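Local coordinates for protein cypemycin cysteine dehydrogenase (decarboxylating) (Streptomyces sp, PDB 6JDD) that carries out the flavin-dependent oxidative decarboxylation of the C-terminal cysteine of the cypemycin precursor during biosynthesis of this linaridin, at residues A[32-46]-A[57-69]. Residues are numbered along the deposited sequence; the frame is centred on the assembly and turned at random.
Sequences REFQPELVVNVSVTP and LRHLANGKVWVDS. With FAD (flavin-adenine dinucleotide), chain B.
Asn62 and Arg32 illustrate how two flat polar groups can close the joint between a helix end and a strand. From CB outward, Asn62 first lies against Arg32 NH2. Its CG sits over the centre of the Arg32 guanidinium, 3.6 Å above that plane, and the two planes are stacked 14° apart. Chi1 of 53° swings this amide toward the start of strand 39-44: OD1 takes Val40 N at 2.9 Å from above the carbonyl plane, and ND2 gives to Leu38 O, just before the strand, at 2.8 Å. Arg32, bent at chi2 and chi3, brings NE to Leu60 O at 2.9 Å, a bent bond at the end of helix 54-60. Replacing Arg32 by an alanine is likely to leave one face of the Asn62 amide uncovered and Leu60 O without this donor. Farther along, Lys64 N meets an in-plane lone pair of Asn41 OD1 at 2.9 Å, after which parallel pairing runs to Asp68. Ser43 CB lies over the face of the six-membered ring of Trp66 in a CH-pi contact, while Val42 and Val44 pack on Leu57. Thr45 OG1 then hydrogen-bonds FAD O2P. The whole is a beta-alpha-beta crossover of a Rossmann-like flavoprotein, its cofactor at the C-terminal strand ends.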
ATOM      1  N   ARG A  32      -9.342 -35.638 -17.842  1.00 58.77           N
ATOM      2  CA  ARG A  32      -9.131 -35.065 -19.210  1.00 62.93           C
ATOM      3  C   ARG A  32      -8.510 -36.114 -20.148  1.00 56.87           C
ATOM      4  O   ARG A  32      -8.848 -36.093 -21.320  1.00 61.34           O
ATOM      5  CB  ARG A  32      -8.276 -33.798 -19.117  1.00 56.35           C
ATOM      6  CG  ARG A  32      -8.901 -32.711 -18.251  1.00 56.13           C
ATOM      7  CD  ARG A  32      -9.872 -31.833 -18.985  1.00 57.30           C
ATOM      8  NE  ARG A  32      -9.127 -31.056 -19.949  1.00 67.64           N
ATOM      9  CZ  ARG A  32      -9.006 -31.333 -21.235  1.00 59.14           C
ATOM     10  NH1 ARG A  32      -9.603 -32.387 -21.773  1.00 62.48           N
ATOM     11  NH2 ARG A  32      -8.297 -30.520 -21.984  1.00 54.86           N
ATOM     12  N   GLU A  33      -7.616 -36.978 -19.669  1.00 55.94           N
ATOM     13  CA  GLU A  33      -6.956 -38.018 -20.503  1.00 66.84           C
ATOM     14  C   GLU A  33      -7.910 -39.199 -20.680  1.00 68.07           C
ATOM     15  O   GLU A  33      -8.069 -39.681 -21.812  1.00 67.45           O
ATOM     16  CB  GLU A  33      -5.636 -38.503 -19.886  1.00 82.93           C
ATOM     17  CG  GLU A  33      -4.576 -37.414 -19.764  1.00 90.87           C
ATOM     18  CD  GLU A  33      -3.825 -37.049 -21.042  1.00101.17           C
ATOM     19  OE1 GLU A  33      -2.563 -37.076 -21.004  1.00107.57           O
ATOM     20  OE2 GLU A  33      -4.484 -36.713 -22.065  1.00 83.27           O
ATOM     21  N   PHE A  34      -8.518 -39.656 -19.592  1.00 64.83           N
ATOM     22  CA  PHE A  34      -9.543 -40.725 -19.619  1.00 60.48           C
ATOM     23  C   PHE A  34     -10.688 -40.369 -20.590  1.00 62.18           C
ATOM     24  O   PHE A  34     -11.210 -41.268 -21.248  1.00 71.71           O
ATOM     25  CB  PHE A  34     -10.025 -40.950 -18.193  1.00 62.89           C
ATOM     26  CG  PHE A  34     -11.040 -42.046 -18.069  1.00 74.58           C
ATOM     27  CD1 PHE A  34     -10.680 -43.354 -18.361  1.00 74.78           C
ATOM     28  CD2 PHE A  34     -12.347 -41.772 -17.683  1.00 71.93           C
ATOM     29  CE1 PHE A  34     -11.608 -44.376 -18.260  1.00 71.43           C
ATOM     30  CE2 PHE A  34     -13.268 -42.798 -17.573  1.00 72.19           C
ATOM     31  CZ  PHE A  34     -12.895 -44.096 -17.864  1.00 74.26           C
ATOM     32  N   GLN A  35     -11.086 -39.103 -20.720  1.00 62.73           N
ATOM     33  CA  GLN A  35     -12.315 -38.753 -21.490  1.00 61.43           C
ATOM     34  C   GLN A  35     -12.152 -37.412 -22.208  1.00 59.69           C
ATOM     35  O   GLN A  35     -12.842 -36.446 -21.898  1.00 59.39           O
ATOM     36  CB  GLN A  35     -13.472 -38.811 -20.502  1.00 59.08           C
ATOM     37  CG  GLN A  35     -14.839 -38.813 -21.146  1.00 71.68           C
ATOM     38  CD  GLN A  35     -15.955 -39.106 -20.168  1.00 69.00           C
ATOM     39  OE1 GLN A  35     -15.752 -39.671 -19.074  1.00 61.67           O
ATOM     40  NE2 GLN A  35     -17.161 -38.729 -20.593  1.00 56.11           N
ATOM     41  N   PRO A  36     -11.273 -37.357 -23.240  1.00 69.84           N
ATOM     42  CA  PRO A  36     -10.880 -36.100 -23.892  1.00 64.83           C
ATOM     43  C   PRO A  36     -12.024 -35.256 -24.470  1.00 52.67           C
ATOM     44  O   PRO A  36     -11.871 -34.090 -24.618  1.00 58.89           O
ATOM     45  CB  PRO A  36      -9.975 -36.550 -25.056  1.00 61.97           C
ATOM     46  CG  PRO A  36      -9.454 -37.920 -24.624  1.00 60.97           C
ATOM     47  CD  PRO A  36     -10.606 -38.529 -23.849  1.00 69.78           C
ATOM     48  N   GLU A  37     -13.169 -35.872 -24.717  1.00 64.39           N
ATOM     49  CA  GLU A  37     -14.299 -35.147 -25.345  1.00 67.86           C
ATOM     50  C   GLU A  37     -15.116 -34.402 -24.293  1.00 63.44           C
ATOM     51  O   GLU A  37     -15.891 -33.532 -24.671  1.00 59.52           O
ATOM     52  CB  GLU A  37     -15.185 -36.150 -26.080  1.00 80.23           C
ATOM     53  CG  GLU A  37     -15.703 -37.264 -25.188  1.00 97.88           C
ATOM     54  CD  GLU A  37     -14.636 -38.230 -24.723  1.00 88.11           C
ATOM     55  OE1 GLU A  37     -13.464 -37.920 -24.905  1.00 74.32           O
ATOM     56  OE2 GLU A  37     -14.984 -39.275 -24.182  1.00 80.60           O
ATOM     57  N   LEU A  38     -14.928 -34.746 -23.026  1.00 55.16           N
ATOM     58  CA  LEU A  38     -15.685 -34.142 -21.906  1.00 53.41           C
ATOM     59  C   LEU A  38     -15.234 -32.702 -21.677  1.00 49.12           C
ATOM     60  O   LEU A  38     -14.044 -32.490 -21.578  1.00 51.40           O
ATOM     61  CB  LEU A  38     -15.444 -34.981 -20.655  1.00 53.22           C
ATOM     62  CG  LEU A  38     -16.235 -34.573 -19.415  1.00 54.51           C
ATOM     63  CD1 LEU A  38     -17.725 -34.492 -19.693  1.00 52.40           C
ATOM     64  CD2 LEU A  38     -15.966 -35.565 -18.306  1.00 58.71           C
ATOM     65  N   VAL A  39     -16.165 -31.759 -21.602  1.00 49.25           N
ATOM     66  CA  VAL A  39     -15.873 -30.373 -21.140  1.00 54.45           C
ATOM     67  C   VAL A  39     -16.003 -30.314 -19.612  1.00 55.48           C
ATOM     68  O   VAL A  39     -17.086 -30.607 -19.099  1.00 50.42           O
ATOM     69  CB  VAL A  39     -16.781 -29.344 -21.835  1.00 51.93           C
ATOM     70  CG1 VAL A  39     -16.625 -27.945 -21.258  1.00 53.58           C
ATOM     71  CG2 VAL A  39     -16.516 -29.307 -23.312  1.00 42.83           C
ATOM     72  N   VAL A  40     -14.936 -29.922 -18.922  1.00 51.74           N
ATOM     73  CA  VAL A  40     -14.865 -29.882 -17.440  1.00 43.38           C
ATOM     74  C   VAL A  40     -14.767 -28.418 -17.023  1.00 46.28           C
ATOM     75  O   VAL A  40     -13.761 -27.777 -17.314  1.00 43.37           O
ATOM     76  CB  VAL A  40     -13.667 -30.697 -16.938  1.00 41.01           C
ATOM     77  CG1 VAL A  40     -13.533 -30.690 -15.423  1.00 44.18           C
ATOM     78  CG2 VAL A  40     -13.710 -32.107 -17.437  1.00 47.58           C
ATOM     79  N   ASN A  41     -15.801 -27.916 -16.378  1.00 48.46           N
ATOM     80  CA  ASN A  41     -15.801 -26.596 -15.702  1.00 46.65           C
ATOM     81  C   ASN A  41     -15.384 -26.782 -14.244  1.00 44.70           C
ATOM     82  O   ASN A  41     -15.637 -27.837 -13.675  1.00 44.34           O
ATOM     83  CB  ASN A  41     -17.162 -25.908 -15.796  1.00 46.75           C
ATOM     84  CG  ASN A  41     -17.689 -25.865 -17.211  1.00 48.78           C
ATOM     85  OD1 ASN A  41     -17.173 -25.143 -18.061  1.00 47.90           O
ATOM     86  ND2 ASN A  41     -18.735 -26.630 -17.460  1.00 46.14           N
ATOM     87  N   VAL A  42     -14.752 -25.776 -13.668  1.00 41.06           N
ATOM     88  CA  VAL A  42     -14.241 -25.869 -12.280  1.00 40.78           C
ATOM     89  C   VAL A  42     -14.456 -24.542 -11.557  1.00 42.00           C
ATOM     90  O   VAL A  42     -14.136 -23.474 -12.109  1.00 43.67           O
ATOM     91  CB  VAL A  42     -12.759 -26.270 -12.255  1.00 39.79           C
ATOM     92  CG1 VAL A  42     -12.288 -26.491 -10.831  1.00 42.09           C
ATOM     93  CG2 VAL A  42     -12.479 -27.506 -13.087  1.00 36.92           C
ATOM     94  N   SER A  43     -15.003 -24.635 -10.361  1.00 40.70           N
ATOM     95  CA  SER A  43     -15.112 -23.511  -9.397  1.00 42.39           C
ATOM     96  C   SER A  43     -14.246 -23.854  -8.183  1.00 36.12           C
ATOM     97  O   SER A  43     -14.117 -25.019  -7.839  1.00 37.04           O
ATOM     98  CB  SER A  43     -16.556 -23.196  -9.026  1.00 41.30           C
ATOM     99  OG  SER A  43     -17.212 -24.294  -8.405  1.00 38.39           O
ATOM    100  N   VAL A  44     -13.625 -22.868  -7.586  1.00 36.56           N
ATOM    101  CA  VAL A  44     -12.674 -23.119  -6.479  1.00 36.93           C
ATOM    102  C   VAL A  44     -12.963 -22.097  -5.384  1.00 36.22           C
ATOM    103  O   VAL A  44     -12.972 -20.919  -5.658  1.00 41.27           O
ATOM    104  CB  VAL A  44     -11.223 -22.995  -6.978  1.00 36.46           C
ATOM    105  CG1 VAL A  44     -10.242 -23.283  -5.874  1.00 32.49           C
ATOM    106  CG2 VAL A  44     -10.936 -23.879  -8.166  1.00 39.65           C
ATOM    107  N   THR A  45     -13.144 -22.538  -4.157  1.00 39.76           N
ATOM    108  CA  THR A  45     -13.449 -21.640  -3.021  1.00 45.70           C
ATOM    109  C   THR A  45     -12.159 -20.967  -2.629  1.00 43.52           C
ATOM    110  O   THR A  45     -11.102 -21.533  -2.822  1.00 40.81           O
ATOM    111  CB  THR A  45     -14.032 -22.323  -1.778  1.00 39.91           C
ATOM    112  OG1 THR A  45     -13.067 -23.165  -1.133  1.00 42.01           O
ATOM    113  CG2 THR A  45     -15.300 -23.082  -2.093  1.00 38.41           C
ATOM    114  N   PRO A  46     -12.240 -19.750  -2.064  1.00 48.30           N
ATOM    115  CA  PRO A  46     -11.068 -19.090  -1.512  1.00 41.71           C
ATOM    116  C   PRO A  46     -10.244 -20.088  -0.654  1.00 41.88           C
ATOM    117  O   PRO A  46      -9.083 -20.188  -0.820  1.00 49.66           O
ATOM    118  CB  PRO A  46     -11.737 -17.950  -0.742  1.00 40.21           C
ATOM    119  CG  PRO A  46     -12.918 -17.595  -1.594  1.00 45.90           C
ATOM    120  CD  PRO A  46     -13.472 -18.955  -1.947  1.00 51.49           C
ATOM    121  N   LEU A  57      -5.406 -25.104 -12.890  1.00 47.40           N
ATOM    122  CA  LEU A  57      -6.697 -25.643 -13.368  1.00 49.07           C
ATOM    123  C   LEU A  57      -7.074 -24.972 -14.694  1.00 46.02           C
ATOM    124  O   LEU A  57      -7.672 -25.634 -15.555  1.00 49.78           O
ATOM    125  CB  LEU A  57      -7.785 -25.406 -12.312  1.00 48.96           C
ATOM    126  CG  LEU A  57      -7.630 -26.158 -11.000  1.00 46.91           C
ATOM    127  CD1 LEU A  57      -8.581 -25.591  -9.960  1.00 50.70           C
ATOM    128  CD2 LEU A  57      -7.865 -27.636 -11.165  1.00 50.32           C
ATOM    129  N   ARG A  58      -6.814 -23.676 -14.823  1.00 50.75           N
ATOM    130  CA  ARG A  58      -7.082 -22.993 -16.108  1.00 51.46           C
ATOM    131  C   ARG A  58      -6.356 -23.752 -17.227  1.00 49.37           C
ATOM    132  O   ARG A  58      -6.890 -23.774 -18.329  1.00 52.92           O
ATOM    133  CB  ARG A  58      -6.649 -21.531 -16.086  1.00 46.98           C
ATOM    134  CG  ARG A  58      -7.579 -20.625 -15.314  1.00 54.28           C
ATOM    135  CD  ARG A  58      -7.113 -19.186 -15.331  1.00 53.53           C
ATOM    136  NE  ARG A  58      -7.563 -18.536 -14.111  1.00 55.81           N
ATOM    137  CZ  ARG A  58      -8.851 -18.315 -13.806  1.00 63.40           C
ATOM    138  NH1 ARG A  58      -9.159 -17.712 -12.661  1.00 69.52           N
ATOM    139  NH2 ARG A  58      -9.822 -18.676 -14.650  1.00 56.56           N
ATOM    140  N   HIS A  59      -5.183 -24.332 -16.969  1.00 48.91           N
ATOM    141  CA  HIS A  59      -4.417 -25.124 -17.972  1.00 47.16           C
ATOM    142  C   HIS A  59      -4.987 -26.542 -18.068  1.00 53.96           C
ATOM    143  O   HIS A  59      -5.199 -27.015 -19.172  1.00 54.22           O
ATOM    144  CB  HIS A  59      -2.900 -25.094 -17.690  1.00 50.02           C
ATOM    145  CG  HIS A  59      -2.330 -23.724 -17.876  1.00 59.53           C
ATOM    146  ND1 HIS A  59      -2.141 -23.178 -19.137  1.00 58.12           N
ATOM    147  CD2 HIS A  59      -2.001 -22.752 -16.977  1.00 62.27           C
ATOM    148  CE1 HIS A  59      -1.712 -21.924 -18.999  1.00 73.53           C
ATOM    149  NE2 HIS A  59      -1.607 -21.636 -17.676  1.00 65.69           N
ATOM    150  N   LEU A  60      -5.262 -27.210 -16.957  1.00 51.03           N
ATOM    151  CA  LEU A  60      -5.625 -28.641 -17.025  1.00 45.29           C
ATOM    152  C   LEU A  60      -7.084 -28.818 -17.455  1.00 48.34           C
ATOM    153  O   LEU A  60      -7.379 -29.843 -18.036  1.00 52.35           O
ATOM    154  CB  LEU A  60      -5.360 -29.264 -15.658  1.00 48.23           C
ATOM    155  CG  LEU A  60      -3.899 -29.207 -15.221  1.00 49.90           C
ATOM    156  CD1 LEU A  60      -3.733 -29.479 -13.730  1.00 43.49           C
ATOM    157  CD2 LEU A  60      -3.059 -30.175 -16.042  1.00 44.30           C
ATOM    158  N   ALA A  61      -7.965 -27.861 -17.169  1.00 54.72           N
ATOM    159  CA  ALA A  61      -9.411 -27.975 -17.440  1.00 51.75           C
ATOM    160  C   ALA A  61      -9.734 -27.255 -18.737  1.00 47.56           C
ATOM    161  O   ALA A  61      -9.248 -26.161 -18.921  1.00 54.73           O
ATOM    162  CB  ALA A  61     -10.203 -27.394 -16.290  1.00 50.06           C
ATOM    163  N   ASN A  62     -10.619 -27.817 -19.537  1.00 50.85           N
ATOM    164  CA  ASN A  62     -10.965 -27.273 -20.868  1.00 49.14           C
ATOM    165  C   ASN A  62     -12.206 -26.384 -20.801  1.00 49.05           C
ATOM    166  O   ASN A  62     -12.507 -25.763 -21.787  1.00 49.70           O
ATOM    167  CB  ASN A  62     -11.154 -28.401 -21.869  1.00 52.60           C
ATOM    168  CG  ASN A  62     -12.130 -29.448 -21.408  1.00 52.05           C
ATOM    169  OD1 ASN A  62     -12.323 -29.668 -20.232  1.00 52.53           O
ATOM    170  ND2 ASN A  62     -12.744 -30.109 -22.346  1.00 53.25           N
ATOM    171  N   GLY A  63     -12.919 -26.358 -19.680  1.00 50.60           N
ATOM    172  CA  GLY A  63     -14.131 -25.526 -19.520  1.00 50.75           C
ATOM    173  C   GLY A  63     -13.806 -24.224 -18.824  1.00 45.38           C
ATOM    174  O   GLY A  63     -12.661 -23.912 -18.770  1.00 57.94           O
ATOM    175  N   LYS A  64     -14.784 -23.512 -18.276  1.00 45.72           N
ATOM    176  CA  LYS A  64     -14.551 -22.255 -17.516  1.00 48.15           C
ATOM    177  C   LYS A  64     -13.997 -22.580 -16.137  1.00 46.22           C
ATOM    178  O   LYS A  64     -14.390 -23.626 -15.552  1.00 45.76           O
ATOM    179  CB  LYS A  64     -15.848 -21.465 -17.406  1.00 49.32           C
ATOM    180  CG  LYS A  64     -16.366 -20.955 -18.745  1.00 72.69           C
ATOM    181  CD  LYS A  64     -15.246 -20.480 -19.705  1.00 81.34           C
ATOM    182  CE  LYS A  64     -15.667 -19.402 -20.692  1.00 90.60           C
ATOM    183  NZ  LYS A  64     -16.825 -19.824 -21.522  1.00 83.16           N
ATOM    184  N   VAL A  65     -13.089 -21.742 -15.666  1.00 41.92           N
ATOM    185  CA  VAL A  65     -12.518 -21.918 -14.311  1.00 42.62           C
ATOM    186  C   VAL A  65     -12.700 -20.594 -13.599  1.00 45.84           C
ATOM    187  O   VAL A  65     -12.438 -19.573 -14.197  1.00 48.22           O
ATOM    188  CB  VAL A  65     -11.050 -22.377 -14.337  1.00 41.83           C
ATOM    189  CG1 VAL A  65     -10.470 -22.481 -12.940  1.00 46.45           C
ATOM    190  CG2 VAL A  65     -10.890 -23.707 -15.029  1.00 44.33           C
ATOM    191  N   TRP A  66     -13.218 -20.629 -12.387  1.00 45.06           N
ATOM    192  CA  TRP A  66     -13.466 -19.393 -11.612  1.00 38.07           C
ATOM    193  C   TRP A  66     -13.356 -19.624 -10.106  1.00 41.87           C
ATOM    194  O   TRP A  66     -13.574 -20.748  -9.612  1.00 46.57           O
ATOM    195  CB  TRP A  66     -14.791 -18.760 -11.972  1.00 39.14           C
ATOM    196  CG  TRP A  66     -15.949 -19.684 -12.165  1.00 45.98           C
ATOM    197  CD1 TRP A  66     -16.277 -20.326 -13.319  1.00 45.49           C
ATOM    198  CD2 TRP A  66     -16.991 -19.996 -11.227  1.00 47.23           C
ATOM    199  NE1 TRP A  66     -17.432 -21.026 -13.166  1.00 46.45           N
ATOM    200  CE2 TRP A  66     -17.899 -20.834 -11.898  1.00 43.87           C
ATOM    201  CE3 TRP A  66     -17.246 -19.649  -9.892  1.00 46.23           C
ATOM    202  CZ2 TRP A  66     -19.038 -21.341 -11.287  1.00 41.81           C
ATOM    203  CZ3 TRP A  66     -18.379 -20.136  -9.291  1.00 42.54           C
ATOM    204  CH2 TRP A  66     -19.252 -20.978  -9.980  1.00 39.38           C
ATOM    205  N   VAL A  67     -12.978 -18.565  -9.418  1.00 41.72           N
ATOM    206  CA  VAL A  67     -12.977 -18.533  -7.945  1.00 42.90           C
ATOM    207  C   VAL A  67     -14.406 -18.256  -7.500  1.00 45.80           C
ATOM    208  O   VAL A  67     -15.083 -17.416  -8.132  1.00 41.76           O
ATOM    209  CB  VAL A  67     -11.974 -17.513  -7.414  1.00 44.99           C
ATOM    210  CG1 VAL A  67     -12.091 -17.417  -5.906  1.00 42.82           C
ATOM    211  CG2 VAL A  67     -10.560 -17.904  -7.830  1.00 38.60           C
ATOM    212  N   ASP A  68     -14.842 -19.012  -6.495  1.00 40.60           N
ATOM    213  CA  ASP A  68     -16.220 -18.983  -5.964  1.00 44.63           C
ATOM    214  C   ASP A  68     -16.413 -17.723  -5.072  1.00 43.13           C
ATOM    215  O   ASP A  68     -16.337 -17.798  -3.834  1.00 39.76           O
ATOM    216  CB  ASP A  68     -16.556 -20.294  -5.234  1.00 49.07           C
ATOM    217  CG  ASP A  68     -17.970 -20.259  -4.654  1.00 43.71           C
ATOM    218  OD1 ASP A  68     -18.792 -19.567  -5.264  1.00 39.99           O
ATOM    219  OD2 ASP A  68     -18.233 -20.902  -3.568  1.00 43.71           O
ATOM    220  N   SER A  69     -16.603 -16.591  -5.717  1.00 43.04           N
ATOM    221  CA  SER A  69     -16.648 -15.266  -4.998  1.00 49.04           C
ATOM    222  C   SER A  69     -17.470 -14.317  -5.842  1.00 43.32           C
ATOM    223  O   SER A  69     -17.307 -14.336  -7.047  1.00 41.07           O
ATOM    224  CB  SER A  69     -15.330 -14.638  -4.684  1.00 52.43           C
ATOM    225  OG  SER A  69     -15.559 -13.305  -4.282  1.00 54.68           O
TER
HETATM  226  PA  FAD B 201     -15.231 -20.973   1.637  1.00 43.25           P
HETATM  227  O1A FAD B 201     -15.880 -20.247   0.505  1.00 46.56           O
HETATM  228  O2A FAD B 201     -13.749 -20.874   1.783  1.00 46.21           O
HETATM  229  O5B FAD B 201     -15.930 -20.543   3.015  1.00 52.39           O
HETATM  230  C5B FAD B 201     -15.374 -19.427   3.757  1.00 51.51           C
HETATM  231  C4B FAD B 201     -16.443 -18.836   4.643  1.00 52.59           C
HETATM  232  O4B FAD B 201     -16.481 -17.399   4.448  1.00 56.08           O
HETATM  233  C3B FAD B 201     -17.875 -19.327   4.388  1.00 49.71           C
HETATM  234  O3B FAD B 201     -18.609 -19.428   5.603  1.00 50.11           O
HETATM  235  C2B FAD B 201     -18.444 -18.235   3.478  1.00 50.24           C
HETATM  236  O2B FAD B 201     -19.851 -18.149   3.541  1.00 54.93           O
HETATM  237  C1B FAD B 201     -17.775 -16.995   4.059  1.00 49.48           C
HETATM  238  N9A FAD B 201     -17.643 -15.899   3.108  1.00 53.81           N
HETATM  239  C8A FAD B 201     -18.480 -15.589   2.065  1.00 67.62           C
HETATM  240  N7A FAD B 201     -18.079 -14.535   1.393  1.00 58.48           N
HETATM  241  C5A FAD B 201     -16.913 -14.131   2.033  1.00 63.88           C
HETATM  242  C6A FAD B 201     -16.014 -13.073   1.800  1.00 58.80           C
HETATM  243  N6A FAD B 201     -16.151 -12.188   0.816  1.00 61.90           N
HETATM  244  N1A FAD B 201     -14.953 -12.964   2.634  1.00 56.88           N
HETATM  245  C2A FAD B 201     -14.820 -13.857   3.623  1.00 64.08           C
HETATM  246  N3A FAD B 201     -15.598 -14.890   3.937  1.00 56.96           N
HETATM  247  C4A FAD B 201     -16.639 -14.969   3.092  1.00 58.70           C
HETATM  248  N1  FAD B 201     -12.576 -29.005   6.566  1.00 40.43           N
HETATM  249  C2  FAD B 201     -13.247 -30.125   6.213  1.00 41.08           C
HETATM  250  O2  FAD B 201     -14.479 -30.160   6.238  1.00 41.61           O
HETATM  251  N3  FAD B 201     -12.604 -31.256   5.818  1.00 44.45           N
HETATM  252  C4  FAD B 201     -11.234 -31.329   5.754  1.00 42.70           C
HETATM  253  O4  FAD B 201     -10.697 -32.366   5.393  1.00 41.01           O
HETATM  254  C4X FAD B 201     -10.500 -30.182   6.114  1.00 43.95           C
HETATM  255  N5  FAD B 201      -9.193 -30.233   6.059  1.00 45.33           N
HETATM  256  C5X FAD B 201      -8.501 -29.106   6.414  1.00 43.81           C
HETATM  257  C6  FAD B 201      -7.097 -29.142   6.360  1.00 40.61           C
HETATM  258  C7  FAD B 201      -6.338 -28.049   6.703  1.00 43.69           C
HETATM  259  C7M FAD B 201      -4.834 -28.123   6.634  1.00 45.59           C
HETATM  260  C8  FAD B 201      -6.982 -26.857   7.118  1.00 45.36           C
HETATM  261  C8M FAD B 201      -6.171 -25.644   7.496  1.00 45.15           C
HETATM  262  C9  FAD B 201      -8.360 -26.808   7.174  1.00 40.14           C
HETATM  263  C9A FAD B 201      -9.143 -27.922   6.826  1.00 40.89           C
HETATM  264  N10 FAD B 201     -10.536 -27.907   6.871  1.00 39.11           N
HETATM  265  C10 FAD B 201     -11.261 -29.030   6.520  1.00 42.86           C
HETATM  266  C1' FAD B 201     -11.243 -26.686   7.298  1.00 37.97           C
HETATM  267  C2' FAD B 201     -11.784 -25.899   6.120  1.00 39.74           C
HETATM  268  O2' FAD B 201     -10.703 -25.390   5.345  1.00 40.44           O
HETATM  269  C3' FAD B 201     -12.660 -24.736   6.593  1.00 39.69           C
HETATM  270  O3' FAD B 201     -13.851 -25.251   7.180  1.00 42.17           O
HETATM  271  C4' FAD B 201     -13.034 -23.755   5.479  1.00 39.62           C
HETATM  272  O4' FAD B 201     -13.828 -22.697   6.019  1.00 39.25           O
HETATM  273  C5' FAD B 201     -13.787 -24.421   4.351  1.00 41.66           C
HETATM  274  O5' FAD B 201     -14.271 -23.409   3.427  1.00 42.42           O
HETATM  275  P   FAD B 201     -14.894 -23.865   2.021  1.00 39.13           P
HETATM  276  O1P FAD B 201     -15.912 -24.926   2.277  1.00 40.26           O
HETATM  277  O2P FAD B 201     -13.772 -24.153   1.079  1.00 38.57           O
HETATM  278  O3P FAD B 201     -15.639 -22.521   1.557  1.00 44.87           O